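Local coordinates for protein twin-arginine translocation pathway signal (Rhodoferax ferrireducens, PDB 5IM2) that probably serves as the extracytoplasmic solute-binding component of a TRAP transporter and holds a copurified benzoate in its ligand pocket, at residues 280-283 with 284-288; 145-148 with 149-153; 325-328 with 329-332. All coordinates share one frame; numbering follows the deposited sequence.

Interaction 1: residues 280-283 with 284-288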
ATOM      1  N   ARG A 280     -13.034 -22.674   7.385  1.00 24.88           N
ATOM      2  CA  ARG A 280     -12.650 -22.135   6.091  1.00 24.22           C
ATOM      3  C   ARG A 280     -13.729 -21.197   5.564  1.00 30.60           C
ATOM      4  O   ARG A 280     -13.423 -20.132   5.023  1.00 24.02           O
ATOM      5  CB  ARG A 280     -12.366 -23.277   5.112  1.00 28.36           C
ATOM      6  CG  ARG A 280     -11.940 -22.810   3.704  1.00 27.24           C
ATOM      7  CD  ARG A 280     -11.129 -23.853   2.932  1.00 35.47           C
ATOM      8  NE  ARG A 280     -11.793 -25.157   2.925  1.00 53.04           N
ATOM      9  CZ  ARG A 280     -11.404 -26.220   3.625  1.00 56.37           C
ATOM     10  NH1 ARG A 280     -10.319 -26.177   4.394  1.00 56.20           N
ATOM     11  NH2 ARG A 280     -12.109 -27.346   3.548  1.00 45.09           N
ATOM     12  N   LYS A 281     -15.004 -21.549   5.748  1.00 27.92           N
ATOM     13  CA  LYS A 281     -16.069 -20.670   5.267  1.00 26.98           C
ATOM     14  C   LYS A 281     -16.024 -19.316   5.964  1.00 26.50           C
ATOM     15  O   LYS A 281     -16.262 -18.280   5.335  1.00 24.62           O
ATOM     16  CB  LYS A 281     -17.432 -21.327   5.478  1.00 29.43           C
ATOM     17  CG  LYS A 281     -18.599 -20.471   5.011  1.00 47.17           C
ATOM     18  CD  LYS A 281     -19.925 -21.199   5.123  1.00 68.01           C
ATOM     19  CE  LYS A 281     -20.964 -20.609   4.178  1.00 80.59           C
ATOM     20  NZ  LYS A 281     -22.023 -21.606   3.852  1.00 93.13           N
ATOM     21  N   ILE A 282     -15.700 -19.303   7.259  1.00 24.11           N
ATOM     22  CA  ILE A 282     -15.569 -18.043   7.990  1.00 26.26           C
ATOM     23  C   ILE A 282     -14.436 -17.219   7.404  1.00 22.76           C
ATOM     24  O   ILE A 282     -14.565 -16.007   7.185  1.00 20.15           O
ATOM     25  CB  ILE A 282     -15.344 -18.299   9.495  1.00 26.12           C
ATOM     26  CG1 ILE A 282     -16.504 -19.096  10.105  1.00 41.67           C
ATOM     27  CG2 ILE A 282     -15.144 -16.973  10.247  1.00 28.83           C
ATOM     28  CD1 ILE A 282     -17.792 -18.350  10.138  1.00 51.89           C
ATOM     29  N   ILE A 283     -13.295 -17.856   7.159  1.00 23.59           N
ATOM     30  CA  ILE A 283     -12.197 -17.160   6.495  1.00 21.46           C
ATOM     31  C   ILE A 283     -12.660 -16.606   5.145  1.00 21.63           C
ATOM     32  O   ILE A 283     -12.407 -15.436   4.818  1.00 21.74           O
ATOM     33  CB  ILE A 283     -10.979 -18.095   6.346  1.00 19.24           C
ATOM     34  CG1 ILE A 283     -10.347 -18.396   7.706  1.00 25.14           C
ATOM     35  CG2 ILE A 283      -9.904 -17.485   5.459  1.00 24.79           C
ATOM     36  CD1 ILE A 283      -9.740 -17.207   8.424  1.00 31.74           C
ATOM     37  N   ASP A 284     -13.356 -17.433   4.344  1.00 21.87           N
ATOM     38  CA  ASP A 284     -13.818 -16.988   3.022  1.00 20.01           C
ATOM     39  C   ASP A 284     -14.780 -15.805   3.130  1.00 20.82           C
ATOM     40  O   ASP A 284     -14.736 -14.877   2.308  1.00 21.73           O
ATOM     41  CB  ASP A 284     -14.500 -18.131   2.277  1.00 26.14           C
ATOM     42  CG  ASP A 284     -13.545 -19.181   1.793  1.00 28.10           C
ATOM     43  OD1 ASP A 284     -12.320 -18.929   1.767  1.00 30.96           O
ATOM     44  OD2 ASP A 284     -14.042 -20.259   1.405  1.00 28.25           O
ATOM     45  N   ASN A 285     -15.657 -15.822   4.133  1.00 22.85           N
ATOM     46  CA  ASN A 285     -16.599 -14.729   4.353  1.00 20.31           C
ATOM     47  C   ASN A 285     -15.883 -13.414   4.646  1.00 23.65           C
ATOM     48  O   ASN A 285     -16.455 -12.329   4.460  1.00 22.80           O
ATOM     49  CB  ASN A 285     -17.520 -15.055   5.537  1.00 22.64           C
ATOM     50  CG  ASN A 285     -18.523 -16.163   5.257  1.00 27.10           C
ATOM     51  OD1 ASN A 285     -18.776 -16.556   4.116  1.00 27.68           O
ATOM     52  ND2 ASN A 285     -19.138 -16.647   6.326  1.00 30.68           N
ATOM     53  N   ASN A 286     -14.648 -13.496   5.120  1.00 22.69           N
ATOM     54  CA  ASN A 286     -13.833 -12.346   5.464  1.00 19.64           C
ATOM     55  C   ASN A 286     -12.665 -12.206   4.501  1.00 19.21           C
ATOM     56  O   ASN A 286     -11.602 -11.711   4.866  1.00 20.55           O
ATOM     57  CB  ASN A 286     -13.371 -12.477   6.908  1.00 20.64           C
ATOM     58  CG  ASN A 286     -14.509 -12.252   7.867  1.00 21.04           C
ATOM     59  OD1 ASN A 286     -14.896 -11.107   8.117  1.00 23.77           O
ATOM     60  ND2 ASN A 286     -15.108 -13.343   8.356  1.00 21.06           N
ATOM     61  N   SER A 287     -12.875 -12.653   3.271  1.00 19.86           N
ATOM     62  CA  SER A 287     -11.937 -12.520   2.172  1.00 17.94           C
ATOM     63  C   SER A 287     -12.683 -11.968   0.975  1.00 18.21           C
ATOM     64  O   SER A 287     -13.910 -12.052   0.883  1.00 20.01           O
ATOM     65  CB  SER A 287     -11.310 -13.864   1.758  1.00 19.08           C
ATOM     66  OG  SER A 287     -10.798 -14.590   2.856  1.00 23.88           O
ATOM     67  N   GLY A 288     -11.922 -11.405   0.048  1.00 19.74           N
ATOM     68  CA  GLY A 288     -12.455 -11.105  -1.270  1.00 15.72           C
ATOM     69  C   GLY A 288     -12.749  -9.646  -1.511  1.00 18.35           C
ATOM     70  O   GLY A 288     -12.133  -8.756  -0.930  1.00 17.75           O
TER

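Interaction 2: residues 145-148 with 149-153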
ATOM      1  N   CYS A 145      -8.524  -3.603  -7.517  1.00 13.04           N
ATOM      2  CA  CYS A 145      -7.335  -4.442  -7.395  1.00 15.47           C
ATOM      3  C   CYS A 145      -7.717  -5.900  -7.194  1.00 17.11           C
ATOM      4  O   CYS A 145      -7.155  -6.796  -7.840  1.00 15.72           O
ATOM      5  CB  CYS A 145      -6.471  -3.938  -6.235  1.00 19.83           C
ATOM      6  SG  CYS A 145      -4.830  -4.676  -6.153  1.00 20.63           S
ATOM      7  N   TRP A 146      -8.678  -6.162  -6.306  1.00 16.21           N
ATOM      8  CA  TRP A 146      -9.128  -7.538  -6.094  1.00 15.15           C
ATOM      9  C   TRP A 146      -9.585  -8.179  -7.408  1.00 17.23           C
ATOM     10  O   TRP A 146      -9.109  -9.266  -7.796  1.00 17.33           O
ATOM     11  CB  TRP A 146     -10.262  -7.599  -5.062  1.00 18.63           C
ATOM     12  CG  TRP A 146     -10.772  -9.007  -4.994  1.00 17.83           C
ATOM     13  CD1 TRP A 146     -11.845  -9.547  -5.681  1.00 17.11           C
ATOM     14  CD2 TRP A 146     -10.202 -10.086  -4.251  1.00 17.11           C
ATOM     15  NE1 TRP A 146     -11.976 -10.880  -5.384  1.00 19.45           N
ATOM     16  CE2 TRP A 146     -10.974 -11.242  -4.519  1.00 18.56           C
ATOM     17  CE3 TRP A 146      -9.131 -10.189  -3.362  1.00 19.51           C
ATOM     18  CZ2 TRP A 146     -10.688 -12.463  -3.956  1.00 22.99           C
ATOM     19  CZ3 TRP A 146      -8.855 -11.418  -2.798  1.00 18.25           C
ATOM     20  CH2 TRP A 146      -9.633 -12.529  -3.085  1.00 19.98           C
ATOM     21  N   GLU A 147     -10.498  -7.506  -8.109  1.00 15.55           N
ATOM     22  CA  GLU A 147     -11.071  -8.059  -9.332  1.00 14.88           C
ATOM     23  C   GLU A 147     -10.022  -8.214 -10.426  1.00 17.63           C
ATOM     24  O   GLU A 147      -9.991  -9.233 -11.126  1.00 20.91           O
ATOM     25  CB  GLU A 147     -12.229  -7.192  -9.822  1.00 14.56           C
ATOM     26  CG  GLU A 147     -12.863  -7.764 -11.076  1.00 23.59           C
ATOM     27  CD  GLU A 147     -14.174  -7.099 -11.502  1.00 34.18           C
ATOM     28  OE1 GLU A 147     -14.724  -6.250 -10.775  1.00 27.86           O
ATOM     29  OE2 GLU A 147     -14.655  -7.447 -12.594  1.00 27.67           O
ATOM     30  N   TYR A 148      -9.128  -7.239 -10.552  1.00 13.33           N
ATOM     31  CA  TYR A 148      -8.012  -7.339 -11.499  1.00 14.45           C
ATOM     32  C   TYR A 148      -7.168  -8.595 -11.265  1.00 19.81           C
ATOM     33  O   TYR A 148      -6.854  -9.342 -12.200  1.00 17.69           O
ATOM     34  CB  TYR A 148      -7.154  -6.078 -11.379  1.00 15.31           C
ATOM     35  CG  TYR A 148      -5.876  -6.002 -12.196  1.00 15.12           C
ATOM     36  CD1 TYR A 148      -4.692  -6.491 -11.671  1.00 18.42           C
ATOM     37  CD2 TYR A 148      -5.841  -5.389 -13.427  1.00 18.40           C
ATOM     38  CE1 TYR A 148      -3.479  -6.407 -12.372  1.00 15.72           C
ATOM     39  CE2 TYR A 148      -4.628  -5.285 -14.147  1.00 15.25           C
ATOM     40  CZ  TYR A 148      -3.450  -5.785 -13.584  1.00 17.13           C
ATOM     41  OH  TYR A 148      -2.230  -5.690 -14.220  1.00 17.28           O
ATOM     42  N   MET A 149      -6.736  -8.829 -10.032  1.00 16.76           N
ATOM     43  CA  MET A 149      -5.848  -9.967  -9.829  1.00 18.88           C
ATOM     44  C   MET A 149      -6.599 -11.272 -10.051  1.00 19.38           C
ATOM     45  O   MET A 149      -6.054 -12.226 -10.622  1.00 21.77           O
ATOM     46  CB  MET A 149      -5.223  -9.916  -8.436  1.00 21.64           C
ATOM     47  CG  MET A 149      -4.315  -8.713  -8.250  1.00 23.54           C
ATOM     48  SD  MET A 149      -2.956  -8.534  -9.476  1.00 25.49           S
ATOM     49  CE  MET A 149      -1.970  -9.994  -9.173  1.00 29.65           C
ATOM     50  N   GLN A 150      -7.867 -11.309  -9.644  1.00 19.98           N
ATOM     51  CA  GLN A 150      -8.651 -12.530  -9.736  1.00 25.62           C
ATOM     52  C   GLN A 150      -8.894 -12.920 -11.177  1.00 27.68           C
ATOM     53  O   GLN A 150      -8.926 -14.108 -11.504  1.00 23.32           O
ATOM     54  CB  GLN A 150      -9.990 -12.339  -9.028  1.00 33.70           C
ATOM     55  CG  GLN A 150      -9.945 -12.614  -7.565  1.00 62.45           C
ATOM     56  CD  GLN A 150      -9.849 -14.089  -7.267  1.00 86.07           C
ATOM     57  OE1 GLN A 150      -8.767 -14.609  -6.986  1.00101.55           O
ATOM     58  NE2 GLN A 150     -10.985 -14.775  -7.326  1.00 87.95           N
ATOM     59  N   THR A 151      -9.105 -11.940 -12.047  1.00 19.26           N
ATOM     60  CA  THR A 151      -9.540 -12.228 -13.408  1.00 23.73           C
ATOM     61  C   THR A 151      -8.395 -12.180 -14.402  1.00 23.28           C
ATOM     62  O   THR A 151      -8.390 -12.954 -15.359  1.00 26.79           O
ATOM     63  CB  THR A 151     -10.645 -11.256 -13.840  1.00 24.81           C
ATOM     64  OG1 THR A 151     -10.153  -9.911 -13.836  1.00 32.49           O
ATOM     65  CG2 THR A 151     -11.817 -11.347 -12.891  1.00 24.25           C
ATOM     66  N   MET A 152      -7.391 -11.346 -14.147  1.00 24.23           N
ATOM     67  CA  MET A 152      -6.325 -11.064 -15.098  1.00 21.51           C
ATOM     68  C   MET A 152      -4.987 -11.701 -14.761  1.00 27.32           C
ATOM     69  O   MET A 152      -4.180 -11.914 -15.662  1.00 28.23           O
ATOM     70  CB  MET A 152      -6.069  -9.551 -15.178  1.00 20.26           C
ATOM     71  CG  MET A 152      -7.311  -8.666 -15.441  1.00 20.43           C
ATOM     72  SD  MET A 152      -8.158  -9.169 -16.961  1.00 25.90           S
ATOM     73  CE  MET A 152      -6.964  -8.558 -18.153  1.00 20.85           C
ATOM     74  N   ALA A 153      -4.715 -11.961 -13.489  1.00 22.21           N
ATOM     75  CA  ALA A 153      -3.371 -12.285 -13.031  1.00 26.16           C
ATOM     76  C   ALA A 153      -3.466 -13.233 -11.840  1.00 21.13           C
ATOM     77  O   ALA A 153      -2.799 -13.055 -10.816  1.00 21.48           O
ATOM     78  CB  ALA A 153      -2.591 -11.023 -12.667  1.00 27.85           C
TER
HETATM   79  O   HOH W   1     -13.095  -8.805 -14.235  1.00 61.87           O

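Interaction 3: residues 325-328 with 329-332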
ATOM      1  N   ALA A 325      -0.735  20.066 -10.598  1.00 32.29           N
ATOM      2  CA  ALA A 325      -0.757  18.620 -10.694  1.00 22.87           C
ATOM      3  C   ALA A 325      -0.547  18.187 -12.135  1.00 22.91           C
ATOM      4  O   ALA A 325       0.097  17.173 -12.385  1.00 23.31           O
ATOM      5  CB  ALA A 325      -2.064  18.080 -10.140  1.00 24.14           C
ATOM      6  N   GLN A 326      -1.030  18.979 -13.096  1.00 39.57           N
ATOM      7  CA  GLN A 326      -0.868  18.614 -14.503  1.00 40.68           C
ATOM      8  C   GLN A 326       0.599  18.578 -14.908  1.00 30.64           C
ATOM      9  O   GLN A 326       0.984  17.770 -15.760  1.00 28.07           O
ATOM     10  CB  GLN A 326      -1.643  19.578 -15.402  1.00 50.70           C
ATOM     11  CG  GLN A 326      -3.127  19.274 -15.474  1.00 67.78           C
ATOM     12  CD  GLN A 326      -3.409  17.932 -16.130  1.00 81.63           C
ATOM     13  OE1 GLN A 326      -4.128  17.096 -15.580  1.00 82.52           O
ATOM     14  NE2 GLN A 326      -2.841  17.720 -17.314  1.00 92.83           N
ATOM     15  N   GLU A 327       1.441  19.400 -14.276  1.00 24.18           N
ATOM     16  CA  GLU A 327       2.875  19.347 -14.561  1.00 23.58           C
ATOM     17  C   GLU A 327       3.510  18.087 -13.993  1.00 22.97           C
ATOM     18  O   GLU A 327       4.418  17.510 -14.611  1.00 25.98           O
ATOM     19  CB  GLU A 327       3.552  20.605 -14.018  1.00 34.85           C
ATOM     20  CG  GLU A 327       3.123  21.875 -14.742  1.00 58.55           C
ATOM     21  CD  GLU A 327       3.342  21.811 -16.264  1.00 72.13           C
ATOM     22  OE1 GLU A 327       4.500  21.622 -16.706  1.00 72.74           O
ATOM     23  OE2 GLU A 327       2.349  21.946 -17.018  1.00 73.34           O
ATOM     24  N   PHE A 328       3.054  17.637 -12.820  1.00 22.34           N
ATOM     25  CA  PHE A 328       3.483  16.331 -12.321  1.00 20.93           C
ATOM     26  C   PHE A 328       3.091  15.213 -13.289  1.00 19.62           C
ATOM     27  O   PHE A 328       3.910  14.333 -13.594  1.00 22.98           O
ATOM     28  CB  PHE A 328       2.910  16.080 -10.925  1.00 22.12           C
ATOM     29  CG  PHE A 328       3.637  16.811  -9.812  1.00 23.27           C
ATOM     30  CD1 PHE A 328       3.304  18.115  -9.472  1.00 26.52           C
ATOM     31  CD2 PHE A 328       4.646  16.181  -9.098  1.00 26.44           C
ATOM     32  CE1 PHE A 328       3.969  18.778  -8.440  1.00 30.04           C
ATOM     33  CE2 PHE A 328       5.294  16.824  -8.069  1.00 23.97           C
ATOM     34  CZ  PHE A 328       4.969  18.131  -7.745  1.00 23.98           C
ATOM     35  N   LYS A 329       1.849  15.224 -13.786  1.00 21.27           N
ATOM     36  CA  LYS A 329       1.421  14.134 -14.674  1.00 22.88           C
ATOM     37  C   LYS A 329       2.215  14.160 -15.972  1.00 20.75           C
ATOM     38  O   LYS A 329       2.545  13.107 -16.543  1.00 27.92           O
ATOM     39  CB  LYS A 329      -0.078  14.220 -14.994  1.00 35.52           C
ATOM     40  CG  LYS A 329      -0.941  14.764 -13.886  1.00 56.22           C
ATOM     41  CD  LYS A 329      -2.437  14.625 -14.162  1.00 71.31           C
ATOM     42  CE  LYS A 329      -3.235  15.165 -12.977  1.00 72.71           C
ATOM     43  NZ  LYS A 329      -4.703  15.017 -13.140  1.00 74.43           N
ATOM     44  N   ARG A 330       2.524  15.362 -16.450  1.00 20.84           N
ATOM     45  CA  ARG A 330       3.317  15.516 -17.661  1.00 22.68           C
ATOM     46  C   ARG A 330       4.702  14.903 -17.483  1.00 24.23           C
ATOM     47  O   ARG A 330       5.186  14.157 -18.348  1.00 25.18           O
ATOM     48  CB  ARG A 330       3.418  17.001 -18.000  1.00 37.38           C
ATOM     49  CG  ARG A 330       4.016  17.282 -19.346  1.00 52.40           C
ATOM     50  CD  ARG A 330       4.493  18.712 -19.443  1.00 55.78           C
ATOM     51  NE  ARG A 330       3.434  19.668 -19.135  1.00 53.30           N
ATOM     52  CZ  ARG A 330       2.537  20.105 -20.011  1.00 64.16           C
ATOM     53  NH1 ARG A 330       2.551  19.671 -21.270  1.00 74.18           N
ATOM     54  NH2 ARG A 330       1.626  20.989 -19.624  1.00 62.13           N
ATOM     55  N   LYS A 331       5.345  15.196 -16.350  1.00 24.22           N
ATOM     56  CA  LYS A 331       6.700  14.722 -16.097  1.00 21.81           C
ATOM     57  C   LYS A 331       6.731  13.226 -15.852  1.00 25.30           C
ATOM     58  O   LYS A 331       7.741  12.571 -16.133  1.00 34.25           O
ATOM     59  CB  LYS A 331       7.301  15.450 -14.895  1.00 23.50           C
ATOM     60  CG  LYS A 331       7.810  16.852 -15.188  1.00 38.29           C
ATOM     61  CD  LYS A 331       8.874  17.293 -14.179  1.00 51.14           C
ATOM     62  CE  LYS A 331       9.494  18.626 -14.589  1.00 57.14           C
ATOM     63  NZ  LYS A 331      10.188  19.319 -13.465  1.00 57.27           N
ATOM     64  N   ALA A 332       5.632  12.673 -15.364  1.00 19.26           N
ATOM     65  CA  ALA A 332       5.565  11.282 -14.945  1.00 21.82           C
ATOM     66  C   ALA A 332       4.911  10.387 -15.974  1.00 24.08           C
ATOM     67  O   ALA A 332       4.767   9.186 -15.726  1.00 17.09           O
ATOM     68  CB  ALA A 332       4.799  11.190 -13.632  1.00 23.12           C
TER
HETATM   69  O   HOH W   2      -4.776  17.889 -12.910  1.00 32.76           O

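Interaction 1: residues 280-283 with 284-288
Arg280 and Asp284 sit one turn apart near the C-terminal end of helix 277-285, where Asp284 N donates to Arg280 O at 2.8 Å. Their side chains run side by side and point the same way, yet the charged ends do not pair: the guanidinium and carboxylate planes are 56° apart, and Arg280 NE stays 5.6 Å from Asp284 OD2. Both turn to Tyr272 instead, Arg280 NH1 to its carbonyl oxygen and Asp284 OD1 to its hydroxyl. Lys281 O takes the next helical bond, from Asn285 N at 2.8 Å, while the extended lysine chain brushes the Asn285 amide with its CG.

At Ile282 the pattern changes. Ile282 O receives Asn286 ND2 at 3.0 Å, roughly in the plane of that amide, and only a weak bond from Asn286 N. With CG of Asn286 beside its own backbone N (chi1 -72°), the amide folds back along the helix to reach this carbonyl. Ile283 O is gripped twice, by Asn286 N at 3.0 Å and by Ser287 OG at 2.7 Å. The two donors come from opposite faces of the carbonyl plane. Two polar side chains thus cover the carbonyls of the last turn where the backbone leaves the helix, and Gly288 then becomes the N-cap of helix 289-301.

Asn285 and Asn286 also tie this turn to helix 62-78: their ND2 atoms each donate to a different carboxylate oxygen of Glu78. Ile283 packs against Val75 of that helix and Leu163 of strand 161-167, so the turn packs on both helix 62-78 and strand 161-167.

Interaction 2: residues 145-148 with 149-153
Tyr148 and Met149, neighbours in the last turns of helix 138-152, form the tight side of this contact. Met149 SD lies in the plane of the Tyr148 ring, at its edge, 3.5 Å from Tyr148 CD1: a Met-aromatic contact. The bend at chi2 (-56°) brings Met149 SD to the ring edge. From the following turn Met152 CG packs at 4.1 Å from Tyr148 CD2, the two side chains crossing at about a right angle.

A second close fit joins Trp146 and Gln150. Gln150 CG rides 3.3 Å above one face of the Trp146 indole, offset toward its rim, and lies 3.4 Å from Trp146 NE1. The amide beyond it is inclined only 28° to the ring.

Toward solvent the contact becomes polar. Glu147 O accepts from Thr151 N at 3.0 Å and from Thr151 OG1 at 2.8 Å, the two donors approaching from opposite faces of the carbonyl plane. Glu147 and Thr151 side chains barely touch directly; a water bridges them, donating to Glu147 OE2 and to Thr151 OG1. The carboxylate is further held by Lys363 and His364.

Helix 350-367 covers Tyr148 through Leu353 and Leu360, and the Tyr148 hydroxyl bonds to Arg125 O. Cys145, Trp146 and Met149 rest on strand 161-167, while Trp146 also reaches Leu289 and Ser292 of helix 289-301.

Interaction 3: residues 325-328 with 329-332
Glu327 and Arg330 form an i to i+3 salt bridge on the outer side of helix 322-332, in a protein of the bacterial extracellular solute-binding family 7. Their side chains lie alongside each other and point the same way, with the carboxylate and guanidinium planes 33° apart. The shortest bond runs from Arg330 NH2 to Glu327 OE2, 2.9 Å, made close to the guanidinium plane and on the syn side of the oxygen. Arg330 NE adds weak bonds to OE1 and OE2 of Glu327, so the ion pair is lopsided, with one short bond and two long ones. Glu327 bends at chi2 (-56°) to lift its carboxylate toward the arginine, whose own chain turns at chi3 to present the NE and NH2 edge.

Gln326 and Lys329 meet differently, their chains slanting across each other. The lysine is stretched out beyond CG, and Gln326 OE1 lies beside its last carbons, 3.3 Å from Lys329 CD. The direct bond from Lys329 NZ to Gln326 OE1 is weak, but a water reinforces it by accepting from the ammonium and donating to the amide oxygen. Stronger hold on the ammonium comes from Gly255 O, and Phe133 makes a cation-pi contact with the same lysine.

Phe328 turns to the buried side, where it meets Phe251 edge-to-face and packs on Leu205 of helix 196-205. Lys331 also reaches Leu205, and Ala332 rests on Pro132.

The helix itself keeps its regular backbone bonds, from Lys329 N to Ala325 O and on to Ala332 N with Phe328 O. Lys329 begins its run along the helix at a chi1 of -33°, well short of the usual staggered value, which leaves Lys329 CG 3.0 Å from Ala325 O.

Going from the N terminus, interaction 2 comes first, then interaction 1, then interaction 3. They follow in series, none nesting in or crossing another, and each joins adjoining segments within a few helical turns, so none closes a long loop. Interactions 1 and 2 touch: Gly288 CA lies 3.5 Å from Trp146 CZ2, and strand 161-167, an outer strand of the five-stranded sheet, receives side chains from both. Interaction 3 stands apart, about 28 Å from interaction 1 and 17 Å from interaction 2 between nearest atoms. Its helix follows strand 316-320 of the six-stranded sheet, and it lies across the chain's centre from interaction 1.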